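PDB 4XVH: carbohydrate esterase family 2 (CE2) from Chaetomium olivicolor, which probably removes acetyl groups from xylan and related plant polysaccharides, pairing an SGNH-type esterase domain with a beta-sandwich carbohydrate-binding domain. Local coordinates for residues Ser118-Thr132 against Val301-Ala313. Residues are numbered along the deposited sequence; the frame is centred on the assembly and turned at random.
With PEU (2,5,8,11,14,17,20,23,26,29,32,35,38,41,44,47,50,53,56,59,62,65,68,71,74,77,80-heptacosaoxadooctacontan-82-ol), chain C.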
# COMPACT_ATOMS: atom_id res chain seq x y z
N SER A 118 3.66 4.26 -6.45
CA SER A 118 2.30 4.48 -6.92
C SER A 118 1.59 3.14 -7.24
O SER A 118 0.37 3.01 -7.13
CB SER A 118 2.34 5.38 -8.17
OG SER A 118 2.98 4.68 -9.22
N ILE A 119 2.36 2.15 -7.67
CA ILE A 119 1.77 0.85 -8.01
C ILE A 119 1.20 0.18 -6.75
O ILE A 119 0.10 -0.44 -6.76
CB ILE A 119 2.82 -0.06 -8.69
CG1 ILE A 119 3.34 0.66 -9.96
CG2 ILE A 119 2.24 -1.45 -9.02
CD1 ILE A 119 4.58 -0.04 -10.57
N THR A 120 1.91 0.34 -5.65
CA THR A 120 1.50 -0.23 -4.38
C THR A 120 0.40 0.60 -3.73
O THR A 120 -0.48 0.07 -3.05
CB THR A 120 2.74 -0.38 -3.47
OG1 THR A 120 3.63 -1.27 -4.14
CG2 THR A 120 2.41 -0.88 -2.10
N VAL A 121 0.43 1.91 -3.97
CA VAL A 121 -0.69 2.75 -3.57
C VAL A 121 -1.98 2.30 -4.23
O VAL A 121 -3.01 2.16 -3.57
CB VAL A 121 -0.46 4.23 -3.96
CG1 VAL A 121 -1.77 5.02 -3.80
CG2 VAL A 121 0.67 4.85 -3.12
N GLY A 122 -1.91 2.07 -5.54
CA GLY A 122 -3.12 1.92 -6.33
C GLY A 122 -3.47 3.16 -7.13
O GLY A 122 -4.62 3.40 -7.41
N TYR A 123 -2.44 3.94 -7.46
CA TYR A 123 -2.56 5.11 -8.35
C TYR A 123 -3.36 4.78 -9.60
O TYR A 123 -3.02 3.83 -10.32
CB TYR A 123 -1.14 5.55 -8.74
CG TYR A 123 -1.01 6.82 -9.54
CD1 TYR A 123 -1.33 6.84 -10.90
CD2 TYR A 123 -0.53 7.99 -8.95
CE1 TYR A 123 -1.20 7.99 -11.65
CE2 TYR A 123 -0.38 9.16 -9.70
CZ TYR A 123 -0.73 9.16 -11.05
OH TYR A 123 -0.61 10.30 -11.81
N GLY A 124 -4.40 5.55 -9.91
CA GLY A 124 -5.04 5.43 -11.22
C GLY A 124 -5.79 4.13 -11.50
O GLY A 124 -6.27 3.91 -12.62
N LEU A 125 -5.91 3.29 -10.47
CA LEU A 125 -6.39 1.91 -10.65
C LEU A 125 -7.81 1.86 -11.25
O LEU A 125 -8.09 1.07 -12.15
CB LEU A 125 -6.32 1.16 -9.31
CG LEU A 125 -6.46 -0.36 -9.31
CD1 LEU A 125 -5.85 -0.94 -8.01
CD2 LEU A 125 -7.94 -0.82 -9.48
N ASP A 126 -8.70 2.71 -10.74
CA ASP A 126 -10.09 2.70 -11.20
C ASP A 126 -10.25 3.55 -12.45
O ASP A 126 -11.37 3.70 -12.96
CB ASP A 126 -11.05 3.25 -10.11
CG ASP A 126 -11.33 2.25 -8.99
OD1 ASP A 126 -10.63 1.25 -8.87
OD2 ASP A 126 -12.26 2.49 -8.18
N GLY A 127 -9.17 4.18 -12.92
CA GLY A 127 -9.31 5.13 -14.01
C GLY A 127 -9.34 4.42 -15.36
O GLY A 127 -8.80 3.34 -15.50
N THR A 128 -10.01 5.03 -16.34
CA THR A 128 -9.99 4.54 -17.71
C THR A 128 -8.97 5.39 -18.47
O THR A 128 -9.16 6.60 -18.56
CB THR A 128 -11.37 4.68 -18.39
OG1 THR A 128 -12.40 4.12 -17.56
CG2 THR A 128 -11.38 4.02 -19.77
N PHE A 129 -7.89 4.81 -18.97
CA PHE A 129 -6.92 5.63 -19.71
C PHE A 129 -7.60 6.22 -20.95
O PHE A 129 -8.38 5.54 -21.59
CB PHE A 129 -5.69 4.82 -20.13
CG PHE A 129 -4.62 5.64 -20.79
CD1 PHE A 129 -4.67 5.89 -22.16
CD2 PHE A 129 -3.57 6.17 -20.05
CE1 PHE A 129 -3.70 6.65 -22.76
CE2 PHE A 129 -2.60 6.93 -20.65
CZ PHE A 129 -2.66 7.18 -22.01
N PRO A 130 -7.34 7.50 -21.26
CA PRO A 130 -6.50 8.45 -20.53
C PRO A 130 -7.30 9.16 -19.44
O PRO A 130 -8.47 9.45 -19.68
CB PRO A 130 -6.06 9.44 -21.62
CG PRO A 130 -7.20 9.44 -22.57
CD PRO A 130 -7.71 8.02 -22.59
N CYS A 131 -6.70 9.43 -18.28
CA CYS A 131 -7.41 10.10 -17.20
C CYS A 131 -6.43 10.77 -16.25
O CYS A 131 -5.26 10.37 -16.15
CB CYS A 131 -8.29 9.10 -16.42
SG CYS A 131 -7.41 7.57 -15.88
N THR A 132 -6.89 11.83 -15.58
CA THR A 132 -6.12 12.45 -14.51
C THR A 132 -6.36 11.73 -13.19
O THR A 132 -7.51 11.53 -12.77
CB THR A 132 -6.46 13.95 -14.38
OG1 THR A 132 -6.03 14.61 -15.57
CG2 THR A 132 -5.75 14.55 -13.19
N VAL A 301 -4.64 -0.04 -19.44
CA VAL A 301 -4.03 0.56 -18.26
C VAL A 301 -4.97 1.60 -17.63
O VAL A 301 -5.96 2.01 -18.25
CB VAL A 301 -2.67 1.24 -18.62
CG1 VAL A 301 -1.64 0.22 -19.04
CG2 VAL A 301 -2.87 2.29 -19.74
N GLY A 302 -4.63 2.02 -16.41
CA GLY A 302 -5.36 3.08 -15.73
C GLY A 302 -4.67 4.41 -15.99
O GLY A 302 -3.95 4.54 -16.98
N CYS A 303 -4.87 5.39 -15.11
CA CYS A 303 -4.35 6.74 -15.37
C CYS A 303 -2.83 6.69 -15.47
O CYS A 303 -2.18 6.03 -14.64
CB CYS A 303 -4.76 7.73 -14.28
SG CYS A 303 -6.52 7.72 -14.00
N ASP A 304 -2.29 7.40 -16.45
CA ASP A 304 -0.83 7.57 -16.57
C ASP A 304 -0.12 6.22 -16.66
O ASP A 304 0.93 6.00 -16.04
CB ASP A 304 -0.31 8.40 -15.38
CG ASP A 304 -0.86 9.83 -15.39
OD1 ASP A 304 -0.85 10.44 -16.48
OD2 ASP A 304 -1.33 10.32 -14.33
N TYR A 305 -0.72 5.31 -17.45
CA TYR A 305 -0.18 3.97 -17.68
C TYR A 305 0.02 3.11 -16.43
O TYR A 305 0.86 2.20 -16.45
CB TYR A 305 1.15 4.05 -18.45
CG TYR A 305 0.99 4.88 -19.70
CD1 TYR A 305 0.50 4.32 -20.87
CD2 TYR A 305 1.27 6.24 -19.70
CE1 TYR A 305 0.32 5.08 -22.01
CE2 TYR A 305 1.09 7.01 -20.84
CZ TYR A 305 0.62 6.41 -21.99
OH TYR A 305 0.43 7.16 -23.13
N HIS A 306 -0.74 3.36 -15.37
CA HIS A 306 -0.61 2.51 -14.19
C HIS A 306 -1.44 1.25 -14.35
O HIS A 306 -2.35 1.22 -15.18
CB HIS A 306 -0.98 3.25 -12.90
CG HIS A 306 0.11 4.16 -12.43
ND1 HIS A 306 0.50 5.26 -13.16
CD2 HIS A 306 0.96 4.07 -11.38
CE1 HIS A 306 1.50 5.86 -12.53
NE2 HIS A 306 1.81 5.14 -11.46
N PRO A 307 -1.10 0.20 -13.58
CA PRO A 307 -1.86 -1.05 -13.75
C PRO A 307 -3.35 -0.89 -13.40
O PRO A 307 -3.71 -0.19 -12.43
CB PRO A 307 -1.15 -2.01 -12.78
CG PRO A 307 0.32 -1.49 -12.72
CD PRO A 307 0.12 0.02 -12.75
N ASN A 308 -4.20 -1.52 -14.20
CA ASN A 308 -5.64 -1.49 -13.93
C ASN A 308 -6.03 -2.64 -13.01
O ASN A 308 -5.16 -3.32 -12.48
CB ASN A 308 -6.45 -1.52 -15.24
CG ASN A 308 -6.23 -2.78 -16.05
OD1 ASN A 308 -5.67 -3.78 -15.58
ND2 ASN A 308 -6.74 -2.76 -17.29
N ALA A 309 -7.32 -2.81 -12.77
CA ALA A 309 -7.77 -3.80 -11.77
C ALA A 309 -7.36 -5.22 -12.18
O ALA A 309 -6.91 -6.01 -11.34
CB ALA A 309 -9.32 -3.69 -11.59
N ALA A 310 -7.52 -5.55 -13.47
CA ALA A 310 -7.18 -6.89 -13.93
C ALA A 310 -5.70 -7.19 -13.74
O ALA A 310 -5.32 -8.31 -13.34
CB ALA A 310 -7.57 -7.07 -15.44
N THR A 311 -4.86 -6.23 -14.05
CA THR A 311 -3.42 -6.44 -13.91
C THR A 311 -3.03 -6.62 -12.44
O THR A 311 -2.23 -7.50 -12.10
CB THR A 311 -2.62 -5.26 -14.54
OG1 THR A 311 -2.92 -5.21 -15.95
CG2 THR A 311 -1.11 -5.45 -14.37
N HIS A 312 -3.61 -5.81 -11.57
CA HIS A 312 -3.38 -6.00 -10.14
C HIS A 312 -3.90 -7.38 -9.68
O HIS A 312 -3.24 -8.04 -8.91
CB HIS A 312 -4.08 -4.90 -9.34
CG HIS A 312 -3.28 -3.64 -9.20
ND1 HIS A 312 -2.20 -3.53 -8.35
CD2 HIS A 312 -3.42 -2.42 -9.79
CE1 HIS A 312 -1.72 -2.30 -8.40
NE2 HIS A 312 -2.43 -1.61 -9.29
N ALA A 313 -5.08 -7.78 -10.11
CA ALA A 313 -5.67 -8.98 -9.55
C ALA A 313 -4.80 -10.19 -9.95
O ALA A 313 -4.58 -11.11 -9.16
CB ALA A 313 -7.12 -9.15 -10.01
CAA PEU C . -2.19 18.41 0.41
OAB PEU C . -1.77 18.64 -0.94
CAC PEU C . -0.62 19.57 -1.04
CAD PEU C . -0.01 19.97 -2.43
OAE PEU C . -0.96 20.62 -3.32
CAF PEU C . -2.08 19.77 -3.71
CAG PEU C . -1.92 18.61 -4.70
OAH PEU C . -0.93 17.60 -4.42
CAI PEU C . -1.03 16.50 -5.36
CAJ PEU C . 0.16 15.53 -5.29
OAK PEU C . -0.02 14.42 -6.21
CAL PEU C . 1.26 13.80 -6.45
CAM PEU C . 1.21 12.62 -7.42
OAN PEU C . 2.60 12.35 -7.67
CAO PEU C . 2.83 11.33 -8.67
CAP PEU C . 4.24 11.72 -9.05
OAQ PEU C . 5.10 11.10 -10.04
CAR PEU C . 4.60 10.95 -11.40
CAS PEU C . 3.60 9.82 -11.76
OAT PEU C . 4.13 8.45 -11.58
CAU PEU C . 4.51 8.07 -10.22
CAV PEU C . 5.07 6.64 -10.16
OAW PEU C . 5.44 6.14 -8.85
O HOH W 1 -2.38 1.02 -10.38
O HOH W 2 -9.47 -1.11 -13.77
O HOH W 3 -3.79 9.07 -18.15
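S118 and H306 meet in the ligand pocket, a serine-histidine pair consistent with the catalytic pair of GDSL (SGNH) hydrolases: S118 OG lies at the edge of the imidazole, 2.6 Å from H306 NE2, and a bound polyether runs past both. The other ring nitrogen, H306 ND1, makes weak hydrogen bonds to the carbonyls of C303 and D304. Aromatic packing backs one face of the ring. Y123 stacks face-to-face on H306, centroids 4.1 Å apart and planes at 30°, with CD1 over the imidazole centre; CG anti to the backbone N (chi1 -174°) carries the phenol across it. At the far end Y123 OH donates to D304 OD2, 2.6 Å away on the anti side of the carboxylate. With an alanine here, H306 would probably lose its stacking partner and D304 OD2 its phenol donor. Further out, the F129 ring meets a face of Y305 obliquely, CZ to CZ 3.4 Å.

Covalent and backbone links join the loops. The C131–C303 disulfide is supplemented by C303 N, which donates to G124 O (3.2 Å); G127 N reaches that oxygen from the opposite face. One water bridges Y123 O, P307 O and H312 NE2.

Apolar contacts complete the join: L125 sets CD1 against H312 CD2 (3.4 Å) and CD2 against A309. H312 ND1 is hydrogen-bonded to Y144 N. Helix 118-121, which follows strand 111-116 of the parallel sheet, meets the start of helix 309-327 where I119 O lies at the ring edge of H312, 3.1 Å from CE1, with I119 CG2 beside P307 CG, while T120 packs against strands 155-160 and 207-211.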